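Local coordinates for protein glycoside hydrolase family 31 (Trueperella pyogenes, PDB 5I0E) that probably cleaves alpha-glucosidic bonds in glucose oligosaccharides, and binds glucose units in the pocket of its TIM-barrel domain, at residues Glu198-Gln203 / Ala530-Ser535; Gly559-Gly564 / Ile587-Ser592; Arg5-Glu10 / Gly474-Tyr479. All coordinates share one frame; numbering follows the deposited sequence.

Interaction 1 of 3, residues Glu198-Gln203 / Ala530-Ser535. With GLC (alpha-D-glucopyranose), chain B.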
# COMPACT_ATOMS: atom_id res chain seq x y z
N GLU A 198 -3.74 -5.27 -3.19
CA GLU A 198 -4.52 -4.17 -3.76
C GLU A 198 -6.01 -4.39 -3.47
O GLU A 198 -6.66 -5.22 -4.12
CB GLU A 198 -4.32 -4.00 -5.27
CG GLU A 198 -5.26 -2.93 -5.83
CD GLU A 198 -5.13 -2.68 -7.31
OE1 GLU A 198 -4.58 -3.53 -8.01
OE2 GLU A 198 -5.61 -1.60 -7.74
N GLN A 199 -6.54 -3.63 -2.51
CA GLN A 199 -7.96 -3.55 -2.25
C GLN A 199 -8.43 -2.27 -2.88
O GLN A 199 -8.19 -1.18 -2.36
CB GLN A 199 -8.23 -3.58 -0.75
CG GLN A 199 -9.68 -3.43 -0.36
CD GLN A 199 -10.62 -4.38 -1.09
OE1 GLN A 199 -10.53 -5.61 -0.97
NE2 GLN A 199 -11.56 -3.80 -1.84
N TYR A 200 -9.07 -2.41 -4.04
CA TYR A 200 -9.62 -1.30 -4.79
C TYR A 200 -10.84 -0.77 -4.03
O TYR A 200 -11.93 -1.32 -4.09
CB TYR A 200 -9.95 -1.72 -6.25
CG TYR A 200 -10.61 -0.62 -7.05
CD1 TYR A 200 -9.92 0.56 -7.36
CD2 TYR A 200 -11.95 -0.74 -7.49
CE1 TYR A 200 -10.54 1.60 -8.08
CE2 TYR A 200 -12.57 0.28 -8.22
CZ TYR A 200 -11.87 1.46 -8.51
OH TYR A 200 -12.48 2.48 -9.21
N LYS A 201 -10.58 0.30 -3.29
CA LYS A 201 -11.56 1.03 -2.49
C LYS A 201 -12.12 0.28 -1.27
O LYS A 201 -12.03 -0.95 -1.14
CB LYS A 201 -12.68 1.61 -3.38
CG LYS A 201 -12.13 2.34 -4.62
CD LYS A 201 -13.17 3.16 -5.37
CE LYS A 201 -14.29 2.30 -5.91
NZ LYS A 201 -15.24 3.09 -6.74
N ALA A 202 -12.68 1.07 -0.35
CA ALA A 202 -13.27 0.55 0.89
C ALA A 202 -12.27 -0.33 1.66
O ALA A 202 -12.60 -1.47 2.07
CB ALA A 202 -14.57 -0.20 0.57
N GLN A 203 -11.04 0.19 1.82
CA GLN A 203 -9.95 -0.54 2.50
C GLN A 203 -10.26 -0.72 3.99
O GLN A 203 -9.85 -1.72 4.58
CB GLN A 203 -8.60 0.18 2.38
CG GLN A 203 -8.01 0.27 0.98
CD GLN A 203 -8.46 1.51 0.22
OE1 GLN A 203 -9.09 2.41 0.79
NE2 GLN A 203 -8.17 1.54 -1.09
N ALA A 530 -2.46 7.26 0.20
CA ALA A 530 -3.36 6.21 0.74
C ALA A 530 -4.15 5.36 -0.27
O ALA A 530 -4.89 4.47 0.13
CB ALA A 530 -4.33 6.84 1.73
N GLY A 531 -3.95 5.61 -1.57
CA GLY A 531 -4.57 4.84 -2.62
C GLY A 531 -5.97 5.27 -3.04
O GLY A 531 -6.32 6.44 -2.93
N ASP A 532 -6.76 4.31 -3.51
CA ASP A 532 -8.01 4.56 -4.23
C ASP A 532 -9.21 4.57 -3.31
O ASP A 532 -9.43 3.60 -2.57
CB ASP A 532 -8.21 3.47 -5.29
CG ASP A 532 -7.13 3.48 -6.35
OD1 ASP A 532 -6.34 4.45 -6.40
OD2 ASP A 532 -7.06 2.52 -7.15
N GLU A 533 -10.01 5.64 -3.35
CA GLU A 533 -11.28 5.67 -2.62
C GLU A 533 -12.35 6.43 -3.37
O GLU A 533 -12.05 7.27 -4.23
CB GLU A 533 -11.11 6.28 -1.23
CG GLU A 533 -10.99 5.28 -0.08
CD GLU A 533 -12.27 4.50 0.23
OE1 GLU A 533 -13.17 4.38 -0.63
OE2 GLU A 533 -12.38 3.96 1.35
N ASP A 534 -13.61 6.12 -3.00
CA ASP A 534 -14.78 6.91 -3.41
C ASP A 534 -14.79 8.23 -2.66
O ASP A 534 -14.07 8.40 -1.68
CB ASP A 534 -16.08 6.18 -3.10
CG ASP A 534 -16.29 4.95 -3.97
OD1 ASP A 534 -16.32 5.11 -5.22
OD2 ASP A 534 -16.45 3.83 -3.42
N SER A 535 -15.65 9.14 -3.12
CA SER A 535 -15.81 10.47 -2.54
C SER A 535 -16.91 10.43 -1.50
O SER A 535 -18.00 10.90 -1.73
CB SER A 535 -16.10 11.51 -3.64
OG SER A 535 -14.93 11.77 -4.42
C1 GLC B . -4.04 3.26 -9.86
C2 GLC B . -3.77 4.45 -8.94
C3 GLC B . -4.60 5.66 -9.37
C4 GLC B . -4.28 5.99 -10.83
C5 GLC B . -4.50 4.78 -11.73
C6 GLC B . -3.99 5.12 -13.13
O1 GLC B . -5.38 2.86 -9.65
O2 GLC B . -4.06 4.09 -7.60
O3 GLC B . -4.28 6.77 -8.53
O4 GLC B . -5.06 7.11 -11.30
O5 GLC B . -3.83 3.61 -11.23
O6 GLC B . -4.38 4.09 -14.05
O HOH W 1 -6.70 0.07 -5.78
O HOH W 2 -7.63 4.93 0.01
O HOH W 3 -10.78 2.87 3.35

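Interaction 2 of 3, residues Gly559-Gly564 / Ile587-Ser592. With GLC (alpha-D-glucopyranose), chain B.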
# COMPACT_ATOMS: atom_id res chain seq x y z
N GLY A 559 0.33 11.25 2.02
CA GLY A 559 -0.83 12.02 1.55
C GLY A 559 -1.99 11.14 1.18
O GLY A 559 -1.99 9.93 1.38
N TRP A 560 -3.01 11.76 0.61
CA TRP A 560 -4.20 11.05 0.11
C TRP A 560 -4.83 11.88 -1.00
O TRP A 560 -4.47 13.05 -1.16
CB TRP A 560 -5.19 10.82 1.25
CG TRP A 560 -5.81 12.07 1.82
CD1 TRP A 560 -5.16 13.17 2.31
CD2 TRP A 560 -7.21 12.33 2.00
NE1 TRP A 560 -6.06 14.10 2.77
CE2 TRP A 560 -7.33 13.60 2.59
CE3 TRP A 560 -8.37 11.63 1.70
CZ2 TRP A 560 -8.57 14.19 2.87
CZ3 TRP A 560 -9.60 12.20 2.01
CH2 TRP A 560 -9.68 13.46 2.59
N ASP A 561 -5.75 11.28 -1.75
CA ASP A 561 -6.53 11.99 -2.78
C ASP A 561 -7.65 12.74 -2.06
O ASP A 561 -8.66 12.13 -1.68
CB ASP A 561 -7.15 11.02 -3.78
CG ASP A 561 -6.10 10.15 -4.50
OD1 ASP A 561 -4.88 10.45 -4.47
OD2 ASP A 561 -6.52 9.13 -5.09
N LEU A 562 -7.46 14.03 -1.82
CA LEU A 562 -8.38 14.76 -0.97
C LEU A 562 -9.83 14.70 -1.51
O LEU A 562 -10.07 14.90 -2.72
CB LEU A 562 -7.92 16.19 -0.75
CG LEU A 562 -7.96 17.24 -1.86
CD1 LEU A 562 -9.29 17.97 -1.91
CD2 LEU A 562 -6.86 18.26 -1.61
N ALA A 563 -10.76 14.34 -0.63
CA ALA A 563 -12.18 14.21 -0.98
C ALA A 563 -12.53 13.05 -1.93
O ALA A 563 -13.66 12.96 -2.38
CB ALA A 563 -12.72 15.54 -1.53
N GLY A 564 -11.58 12.17 -2.21
CA GLY A 564 -11.82 10.98 -3.03
C GLY A 564 -11.53 11.23 -4.50
O GLY A 564 -11.71 12.36 -4.98
N ILE A 587 1.48 15.62 2.90
CA ILE A 587 1.37 15.87 1.46
C ILE A 587 -0.07 16.17 1.09
O ILE A 587 -0.95 15.35 1.35
CB ILE A 587 1.82 14.67 0.59
CG1 ILE A 587 3.15 14.13 1.05
CG2 ILE A 587 1.84 15.06 -0.89
CD1 ILE A 587 4.29 15.10 0.87
N MET A 588 -0.27 17.31 0.42
CA MET A 588 -1.58 17.82 0.04
C MET A 588 -1.72 17.68 -1.48
O MET A 588 -0.92 18.28 -2.22
CB MET A 588 -1.65 19.30 0.46
CG MET A 588 -2.99 20.01 0.24
SD MET A 588 -2.88 21.82 0.47
CE MET A 588 -4.62 22.23 0.43
N GLN A 589 -2.67 16.85 -1.94
CA GLN A 589 -3.02 16.76 -3.37
C GLN A 589 -4.42 16.34 -3.66
O GLN A 589 -5.04 15.68 -2.87
CB GLN A 589 -2.07 15.88 -4.24
CG GLN A 589 -1.78 14.44 -3.95
CD GLN A 589 -2.53 13.40 -4.81
OE1 GLN A 589 -2.15 13.06 -5.96
NE2 GLN A 589 -3.53 12.81 -4.20
N TYR A 590 -4.88 16.75 -4.83
CA TYR A 590 -6.13 16.34 -5.40
C TYR A 590 -5.82 15.52 -6.65
O TYR A 590 -4.83 15.76 -7.32
CB TYR A 590 -7.01 17.56 -5.74
CG TYR A 590 -6.58 18.46 -6.91
CD1 TYR A 590 -6.85 18.11 -8.23
CD2 TYR A 590 -5.96 19.70 -6.68
CE1 TYR A 590 -6.50 18.95 -9.29
CE2 TYR A 590 -5.61 20.54 -7.72
CZ TYR A 590 -5.87 20.16 -9.04
OH TYR A 590 -5.53 20.99 -10.09
N HIS A 591 -6.68 14.57 -6.94
CA HIS A 591 -6.50 13.63 -8.00
C HIS A 591 -7.91 13.17 -8.46
O HIS A 591 -8.88 13.31 -7.70
CB HIS A 591 -5.68 12.45 -7.49
CG HIS A 591 -5.39 11.42 -8.53
ND1 HIS A 591 -4.96 11.74 -9.80
CD2 HIS A 591 -5.43 10.06 -8.48
CE1 HIS A 591 -4.79 10.63 -10.50
NE2 HIS A 591 -5.05 9.60 -9.72
N SER A 592 -8.00 12.65 -9.70
CA SER A 592 -9.23 12.10 -10.23
C SER A 592 -8.95 10.85 -11.02
O SER A 592 -7.94 10.76 -11.70
CB SER A 592 -9.97 13.13 -11.12
OG SER A 592 -9.14 13.62 -12.16
C1 GLC B . -4.04 3.26 -9.86
C2 GLC B . -3.77 4.45 -8.94
C3 GLC B . -4.60 5.66 -9.37
C4 GLC B . -4.28 5.99 -10.83
C5 GLC B . -4.50 4.78 -11.73
C6 GLC B . -3.99 5.12 -13.13
O1 GLC B . -5.38 2.86 -9.65
O2 GLC B . -4.06 4.09 -7.60
O3 GLC B . -4.28 6.77 -8.53
O4 GLC B . -5.06 7.11 -11.30
O5 GLC B . -3.83 3.61 -11.23
O6 GLC B . -4.38 4.09 -14.05
O HOH W 4 -4.34 15.65 0.20
O HOH W 5 -2.80 9.69 -6.12
O HOH W 6 -8.74 14.00 -5.06

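Interaction 3 of 3, residues Arg5-Glu10 / Gly474-Tyr479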
# COMPACT_ATOMS: atom_id res chain seq x y z
N ARG A 5 -3.94 -27.32 -8.83
CA ARG A 5 -2.81 -26.61 -8.22
C ARG A 5 -3.12 -26.50 -6.74
O ARG A 5 -4.04 -25.79 -6.36
CB ARG A 5 -2.70 -25.20 -8.79
CG ARG A 5 -2.32 -25.14 -10.25
CD ARG A 5 -2.33 -23.70 -10.75
NE ARG A 5 -3.68 -23.12 -10.68
CZ ARG A 5 -3.96 -21.82 -10.83
NH1 ARG A 5 -3.00 -20.94 -11.09
NH2 ARG A 5 -5.23 -21.41 -10.74
N PRO A 6 -2.36 -27.22 -5.89
CA PRO A 6 -2.67 -27.31 -4.46
C PRO A 6 -2.94 -25.98 -3.73
O PRO A 6 -3.85 -25.92 -2.90
CB PRO A 6 -1.43 -27.99 -3.90
CG PRO A 6 -1.04 -28.92 -4.99
CD PRO A 6 -1.32 -28.19 -6.27
N ARG A 7 -2.16 -24.95 -4.05
CA ARG A 7 -2.33 -23.60 -3.49
C ARG A 7 -3.20 -22.68 -4.36
O ARG A 7 -3.56 -21.58 -3.94
CB ARG A 7 -0.96 -22.94 -3.30
CG ARG A 7 -0.06 -23.62 -2.27
CD ARG A 7 1.34 -23.04 -2.30
NE ARG A 7 2.29 -23.93 -2.98
CZ ARG A 7 2.72 -23.83 -4.24
NH1 ARG A 7 2.32 -22.86 -5.07
NH2 ARG A 7 3.58 -24.74 -4.68
N GLY A 8 -3.52 -23.13 -5.57
CA GLY A 8 -4.37 -22.37 -6.49
C GLY A 8 -3.66 -21.16 -7.08
O GLY A 8 -2.44 -21.16 -7.24
N ILE A 9 -4.46 -20.13 -7.38
CA ILE A 9 -3.95 -18.83 -7.88
C ILE A 9 -3.18 -18.03 -6.82
O ILE A 9 -2.40 -17.14 -7.17
CB ILE A 9 -5.11 -17.99 -8.49
CG1 ILE A 9 -4.60 -16.83 -9.35
CG2 ILE A 9 -6.08 -17.48 -7.42
CD1 ILE A 9 -5.69 -16.17 -10.17
N GLU A 10 -3.39 -18.35 -5.54
CA GLU A 10 -2.74 -17.66 -4.39
C GLU A 10 -3.06 -16.15 -4.32
O GLU A 10 -2.20 -15.33 -4.03
CB GLU A 10 -1.22 -17.95 -4.37
CG GLU A 10 -0.89 -19.42 -4.57
CD GLU A 10 0.57 -19.77 -4.33
OE1 GLU A 10 1.02 -19.64 -3.16
OE2 GLU A 10 1.26 -20.20 -5.30
N GLY A 474 2.26 -15.89 -5.32
CA GLY A 474 2.79 -17.24 -5.45
C GLY A 474 3.94 -17.46 -4.50
O GLY A 474 4.93 -16.76 -4.58
N SER A 475 3.79 -18.43 -3.59
CA SER A 475 4.85 -18.85 -2.65
C SER A 475 6.11 -19.35 -3.35
O SER A 475 7.22 -19.19 -2.85
CB SER A 475 4.35 -19.99 -1.74
OG SER A 475 3.06 -19.71 -1.24
N ASP A 476 5.93 -19.98 -4.50
CA ASP A 476 7.03 -20.64 -5.20
C ASP A 476 7.66 -19.83 -6.34
O ASP A 476 8.39 -20.40 -7.14
CB ASP A 476 6.56 -22.02 -5.70
CG ASP A 476 5.30 -21.97 -6.56
OD1 ASP A 476 4.68 -20.87 -6.72
OD2 ASP A 476 4.91 -23.06 -7.06
N LEU A 477 7.42 -18.51 -6.41
CA LEU A 477 8.04 -17.66 -7.44
C LEU A 477 9.54 -17.50 -7.15
O LEU A 477 9.94 -17.65 -6.02
CB LEU A 477 7.36 -16.30 -7.50
CG LEU A 477 5.86 -16.31 -7.84
CD1 LEU A 477 5.31 -14.89 -7.81
CD2 LEU A 477 5.57 -17.00 -9.17
N ARG A 478 10.35 -17.23 -8.18
CA ARG A 478 11.82 -17.09 -8.01
C ARG A 478 12.29 -15.67 -8.30
O ARG A 478 11.96 -15.11 -9.32
CB ARG A 478 12.61 -18.02 -8.94
CG ARG A 478 12.06 -19.42 -9.16
CD ARG A 478 11.89 -20.17 -7.86
NE ARG A 478 11.93 -21.63 -8.08
CZ ARG A 478 13.03 -22.36 -8.23
NH1 ARG A 478 14.25 -21.80 -8.21
NH2 ARG A 478 12.92 -23.67 -8.41
N TYR A 479 13.11 -15.14 -7.40
CA TYR A 479 13.79 -13.87 -7.56
C TYR A 479 15.31 -14.09 -7.63
O TYR A 479 15.82 -15.10 -7.16
CB TYR A 479 13.45 -12.95 -6.38
CG TYR A 479 11.98 -12.49 -6.32
CD1 TYR A 479 10.99 -13.30 -5.77
CD2 TYR A 479 11.60 -11.24 -6.79
CE1 TYR A 479 9.66 -12.89 -5.70
CE2 TYR A 479 10.27 -10.82 -6.71
CZ TYR A 479 9.30 -11.65 -6.16
OH TYR A 479 7.97 -11.25 -6.10

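Interaction 1 of 3, residues Glu198-Gln203 / Ala530-Ser535
K201 and Q203 run along the loop 530-535 and meet D532, E533 and D534. A530 takes part through water: a water lies between its carbonyl O and Q203 OE1. At D532 the contact turns into a sugar site. Its carboxylate accepts two bonds from the bound glucose, O2 to D532 OD1 at 2.6 Å and O1 to D532 OD2 at 3.0 Å. Y200 brings its ring edge to this group, with CD1 3.5 Å from D532 OD2. Ring and carboxylate planes stand 82° apart. A water donates to both E198 OE2 and D532 OD2 and bridges these two acidic groups. The backbone O of D532 is held by Q203 NE2 at 2.8 Å, in a nearly straight bond of 166°. D532 O lies in the plane of the Q203 amide, and the donor comes slightly tilted from the carbonyl plane. E533 folds back on its own loop, where its OE1 takes the N-H of D534 at 3.0 Å. A weak bond also reaches this OE1 from A202 N, at 3.4 Å. D534 ends the contact with a salt bridge, its OD1 lying 2.7 Å from K201 NZ. The lysine chain bends at its third torsion (chi3 -62°), which carries NZ across the aspartate, and S566 OG is a second partner of NZ. Lower down, K201 CG sits 3.8 Å above the centre of the Y200 ring, whose OH is bonded to E593. With an alanine in place of K201, D534 would probably lose its charged mate and the Y200 ring the CG packed on its face. The segment 198-203 follows strand 191-194 and leads into helix 203-206. The segment 530-535 joins barrel strand 527-529 to helix 537-551, and A530 packs on W558 and W560 of strand 558-561.

Interaction 2 of 3, residues Gly559-Gly564 / Ile587-Ser592
L562 and Q589 tie together the ends of two neighbouring parallel strands of the TIM barrel. Strand 558-561, helix 572-583 and strand 587-590 form a beta-alpha-beta unit. The backbone link is L562 N to Q589 O, 3.1 Å long. Side-chain hydrogen bonds centre on the amide of Q589. Its CG sits between the backbone N and the carbonyl carbon (chi1 56°), and the chain bends again at chi2, which turns NE2 toward strand 558-561. There NE2 donates to D561 OD1 at 2.7 Å, on the anti side of that carboxylate. NE2 also donates to W560 O at 3.2 Å, coming from well above the carbonyl plane and not along a lone pair. Two bonds thus hold the amide in place. Three waters lie between the segments. One bridges W560 O and Q589 N. Another, beside the amide, donates to D561 OD1 and, weakly, to Q589 OE1. A third accepts from H591 N. Packing does the rest. L562 CG lies 4.0 Å from Y590 CB. L562 CA sits over the face of the W560 ring, in the type II turn from D561 to G564. Further back, G559 CA comes to 3.3 Å from I587 O, an approach that has no space for a side chain. At the sugar end, D561 and H591 lie side by side, with D561 OD2 at the edge of the imidazole. The glucose is reached from the same ring: H591 NE2 donates to O4 at 2.9 Å, with an angle of 154° at the hydrogen, and is also hydrogen-bonded to O3 at 3.2 Å.

Interaction 3 of 3, residues Arg5-Glu10 / Gly474-Tyr479
A salt-bridge network of R7, E10 and D476 joins a loop near the N-terminus to a loop of the TIM-barrel domain. R7 bonds both acids. Its NH1 donates to E10 OE2 at 2.9 Å, within its own loop. Its NH2 donates across the contact to D476 OD2 at 3.2 Å, in a bent bond of 137°. The guanidinium and carboxylate planes are 74° apart, and NH2 meets OD2 from above the carboxylate plane; the two groups do not pair flat. The bend of R7 at its third torsion (chi3 -104°) turns the edge of the guanidinium, NH1 and NH2, to the two acids. E10 OE2 and D476 OD1 come within 3.8 Å of each other, and the arginine probably offsets their like charges. The other oxygen of E10 takes two bonds from S475. S475 OG donates to E10 OE1 at 2.8 Å, nearly in line with the C-O bond. S475 N donates to the same atom at 3.1 Å, from above the carboxylate plane. This pair of bonds fixes the glutamate end on the first corner of the type I turn G474-L477. E10 OE2 lies 3.3 Å from G474 CA, and the backbone angles at G474 call for glycine. On the N-terminal side, the type I turn R5-G8 and the type II' turn R7-E10 overlap at R7 and G8 and bring R7 and E10 together. I9 O is bonded to R427, a further tie to the barrel side. It is a salt-bridge network between turns of the N-terminal beta domain and the TIM barrel.

How the interactions relate
Interactions 1 and 2 are neighbours at the sugar end of the TIM barrel, with centres 12 Å apart. Both bind the same glucose, and they touch where S535 OG meets A563 O, probably in a hydrogen bond. Their segments 530-535, 559-564 and 587-592 lie at the ends of three adjacent parallel strands, 527-529, 558-561 and 587-590. Interaction 3 lies apart, with its centre 26 Å from interaction 1 and 35 Å from interaction 2. It joins the N-terminal region to the loop after barrel strand 463-466. Along the chain, interactions 1 and 3 alternate, while interaction 2 comes last. Interactions 1 and 3 fasten earlier parts of the chain to barrel loops; interaction 2 joins barrel strands.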